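Local structure of CRISPR-associated protein Cse2 (Thermus thermophilus, 2ZCA) at residues A[98-103]-A[147-152]. The protein probably acts as a small subunit of the type I-E CRISPR surveillance complex (Cascade), which takes part in bacterial defence against invading mobile genetic elements. Sequence-based numbering, arbitrary orientation.
Sequences KRFLAL and ARWARE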
loop_
_atom_site.group_PDB
_atom_site.type_symbol
_atom_site.label_atom_id
_atom_site.label_comp_id
_atom_site.label_asym_id
_atom_site.label_seq_id
_atom_site.Cartn_x
_atom_site.Cartn_y
_atom_site.Cartn_z
ATOM N N LYS A 98 10.957 15.496 3.718
ATOM C CA LYS A 98 9.851 16.162 4.395
ATOM C C LYS A 98 8.542 15.437 4.091
ATOM O O LYS A 98 7.638 15.393 4.928
ATOM C CB LYS A 98 9.755 17.628 3.964
ATOM C CG LYS A 98 10.920 18.485 4.436
ATOM C CD LYS A 98 10.756 19.932 3.997
ATOM C CE LYS A 98 11.906 20.800 4.492
ATOM N NZ LYS A 98 12.008 20.794 5.977
ATOM N N ARG A 99 8.434 14.877 2.890
ATOM C CA ARG A 99 7.228 14.139 2.533
ATOM C C ARG A 99 7.199 12.850 3.343
ATOM O O ARG A 99 6.146 12.416 3.804
ATOM C CB ARG A 99 7.204 13.806 1.039
ATOM C CG ARG A 99 6.899 14.990 0.143
ATOM C CD ARG A 99 6.427 14.522 -1.229
ATOM N NE ARG A 99 6.059 15.637 -2.097
ATOM C CZ ARG A 99 6.930 16.482 -2.641
ATOM N NH1 ARG A 99 8.229 16.339 -2.410
ATOM N NH2 ARG A 99 6.500 17.473 -3.410
ATOM N N PHE A 100 8.369 12.241 3.509
ATOM C CA PHE A 100 8.473 11.009 4.277
ATOM C C PHE A 100 8.043 11.262 5.722
ATOM O O PHE A 100 7.248 10.511 6.280
ATOM C CB PHE A 100 9.914 10.482 4.245
ATOM C CG PHE A 100 10.162 9.339 5.191
ATOM C CD1 PHE A 100 9.507 8.121 5.023
ATOM C CD2 PHE A 100 11.036 9.486 6.266
ATOM C CE1 PHE A 100 9.714 7.069 5.910
ATOM C CE2 PHE A 100 11.252 8.436 7.164
ATOM C CZ PHE A 100 10.588 7.225 6.985
ATOM N N LEU A 101 8.560 12.319 6.334
ATOM C CA LEU A 101 8.180 12.611 7.716
ATOM C C LEU A 101 6.687 12.896 7.856
ATOM O O LEU A 101 6.063 12.481 8.833
ATOM C CB LEU A 101 9.000 13.780 8.262
ATOM C CG LEU A 101 10.489 13.442 8.415
ATOM C CD1 LEU A 101 11.248 14.664 8.909
ATOM C CD2 LEU A 101 10.661 12.279 9.381
ATOM N N ALA A 102 6.114 13.594 6.880
ATOM C CA ALA A 102 4.687 13.909 6.912
ATOM C C ALA A 102 3.872 12.628 6.778
ATOM O O ALA A 102 2.757 12.524 7.296
ATOM C CB ALA A 102 4.332 14.878 5.788
ATOM N N LEU A 103 4.430 11.654 6.068
ATOM C CA LEU A 103 3.766 10.372 5.889
ATOM C C LEU A 103 3.715 9.667 7.245
ATOM O O LEU A 103 2.669 9.165 7.663
ATOM C CB LEU A 103 4.531 9.523 4.871
ATOM C CG LEU A 103 3.989 8.118 4.607
ATOM C CD1 LEU A 103 2.526 8.198 4.214
ATOM C CD2 LEU A 103 4.817 7.457 3.513
ATOM N N ALA A 147 7.802 4.057 13.717
ATOM C CA ALA A 147 9.167 4.079 14.228
ATOM C C ALA A 147 10.054 3.152 13.401
ATOM O O ALA A 147 11.215 3.468 13.141
ATOM C CB ALA A 147 9.192 3.658 15.694
ATOM N N ARG A 148 9.509 2.012 12.979
ATOM C CA ARG A 148 10.289 1.064 12.185
ATOM C C ARG A 148 10.567 1.628 10.794
ATOM O O ARG A 148 11.627 1.376 10.217
ATOM C CB ARG A 148 9.565 -0.279 12.058
ATOM C CG ARG A 148 10.511 -1.449 11.780
ATOM C CD ARG A 148 9.784 -2.643 11.176
ATOM N NE ARG A 148 9.487 -2.417 9.764
ATOM C CZ ARG A 148 8.269 -2.469 9.234
ATOM N NH1 ARG A 148 8.102 -2.250 7.936
ATOM N NH2 ARG A 148 7.220 -2.739 10.001
ATOM N N TRP A 149 9.618 2.385 10.249
ATOM C CA TRP A 149 9.824 2.984 8.935
ATOM C C TRP A 149 10.982 3.969 9.049
ATOM O O TRP A 149 11.842 4.043 8.170
ATOM C CB TRP A 149 8.556 3.703 8.465
ATOM C CG TRP A 149 7.560 2.783 7.830
ATOM C CD1 TRP A 149 7.349 1.467 8.132
ATOM C CD2 TRP A 149 6.615 3.116 6.807
ATOM N NE1 TRP A 149 6.330 0.959 7.357
ATOM C CE2 TRP A 149 5.862 1.950 6.535
ATOM C CE3 TRP A 149 6.331 4.286 6.091
ATOM C CZ2 TRP A 149 4.841 1.920 5.578
ATOM C CZ3 TRP A 149 5.314 4.256 5.136
ATOM C CH2 TRP A 149 4.584 3.078 4.890
ATOM N N ALA A 150 11.004 4.722 10.143
ATOM C CA ALA A 150 12.073 5.683 10.364
ATOM C C ALA A 150 13.404 4.938 10.427
ATOM O O ALA A 150 14.409 5.407 9.893
ATOM C CB ALA A 150 11.832 6.454 11.656
ATOM N N ARG A 151 13.398 3.772 11.069
ATOM C CA ARG A 151 14.597 2.942 11.192
ATOM C C ARG A 151 15.071 2.480 9.812
ATOM O O ARG A 151 16.266 2.494 9.513
ATOM C CB ARG A 151 14.303 1.711 12.056
ATOM C CG ARG A 151 15.531 0.858 12.390
ATOM C CD ARG A 151 15.133 -0.448 13.080
ATOM N NE ARG A 151 14.545 -1.401 12.140
ATOM C CZ ARG A 151 13.844 -2.475 12.497
ATOM N NH1 ARG A 151 13.637 -2.740 13.780
ATOM N NH2 ARG A 151 13.356 -3.290 11.570
ATOM N N GLU A 152 14.128 2.065 8.970
ATOM C CA GLU A 152 14.465 1.603 7.627
ATOM C C GLU A 152 14.996 2.743 6.761
ATOM O O GLU A 152 15.950 2.568 5.999
ATOM C CB GLU A 152 13.234 0.984 6.953
ATOM C CG GLU A 152 12.551 -0.101 7.771
ATOM C CD GLU A 152 11.332 -0.689 7.077
ATOM O OE1 GLU A 152 10.714 0.015 6.247
ATOM O OE2 GLU A 152 10.983 -1.851 7.376
#
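Trp149 meets Phe100 and Leu103 where helices 96-104 and 144-155 pack nearly antiparallel; the axes of segments 98-103 and 147-152 come within 11.0 Å at 159°, a spacing bridged by these three side chains. Following Trp149 outward, its CB points at helix 96-104 and lies 4.3 Å from Phe100 CZ. With CG turned beside the backbone N (chi1 -83°), the indole leans toward Leu103. CE3 lies 4.4 Å from Phe100 CE1, in an oblique approach rather than a stack. The next atom, CZ3, makes the closest contact of the indole with 98-103: Leu103 CD2 sits 3.6 Å from it, in the indole plane, so the methyl abuts the ring's rim. Leu103 CG stands behind that methyl, 4.1 Å from Trp149 CZ3. On the pyrrole side, NE1 donates instead to Asp134, which also forms a salt bridge with Arg148.

Phe100 reaches across by its ring edge: CZ lies 3.6 Å from Trp149 O and 4.0 Å from Ala150 CA, both near the ring plane. Its ring also stacks on Tyr153 and touches helix 82-90, making a buried three-helix interface away from the chain's centre. One turn after Arg148, Glu152 OE2 receives both Arg148 NE (2.9 Å) and NH1, from one face of the carboxylate, while OE1 bonds Thr81.

The segments therefore join by van der Waals packing, mostly apolar but with Phe100 also against a main-chain carbonyl, without hydrogen bond or salt bridge between them; the NE1-Asp134 bond and Leu103 CD2 at the rim probably limit how far the indole can swing.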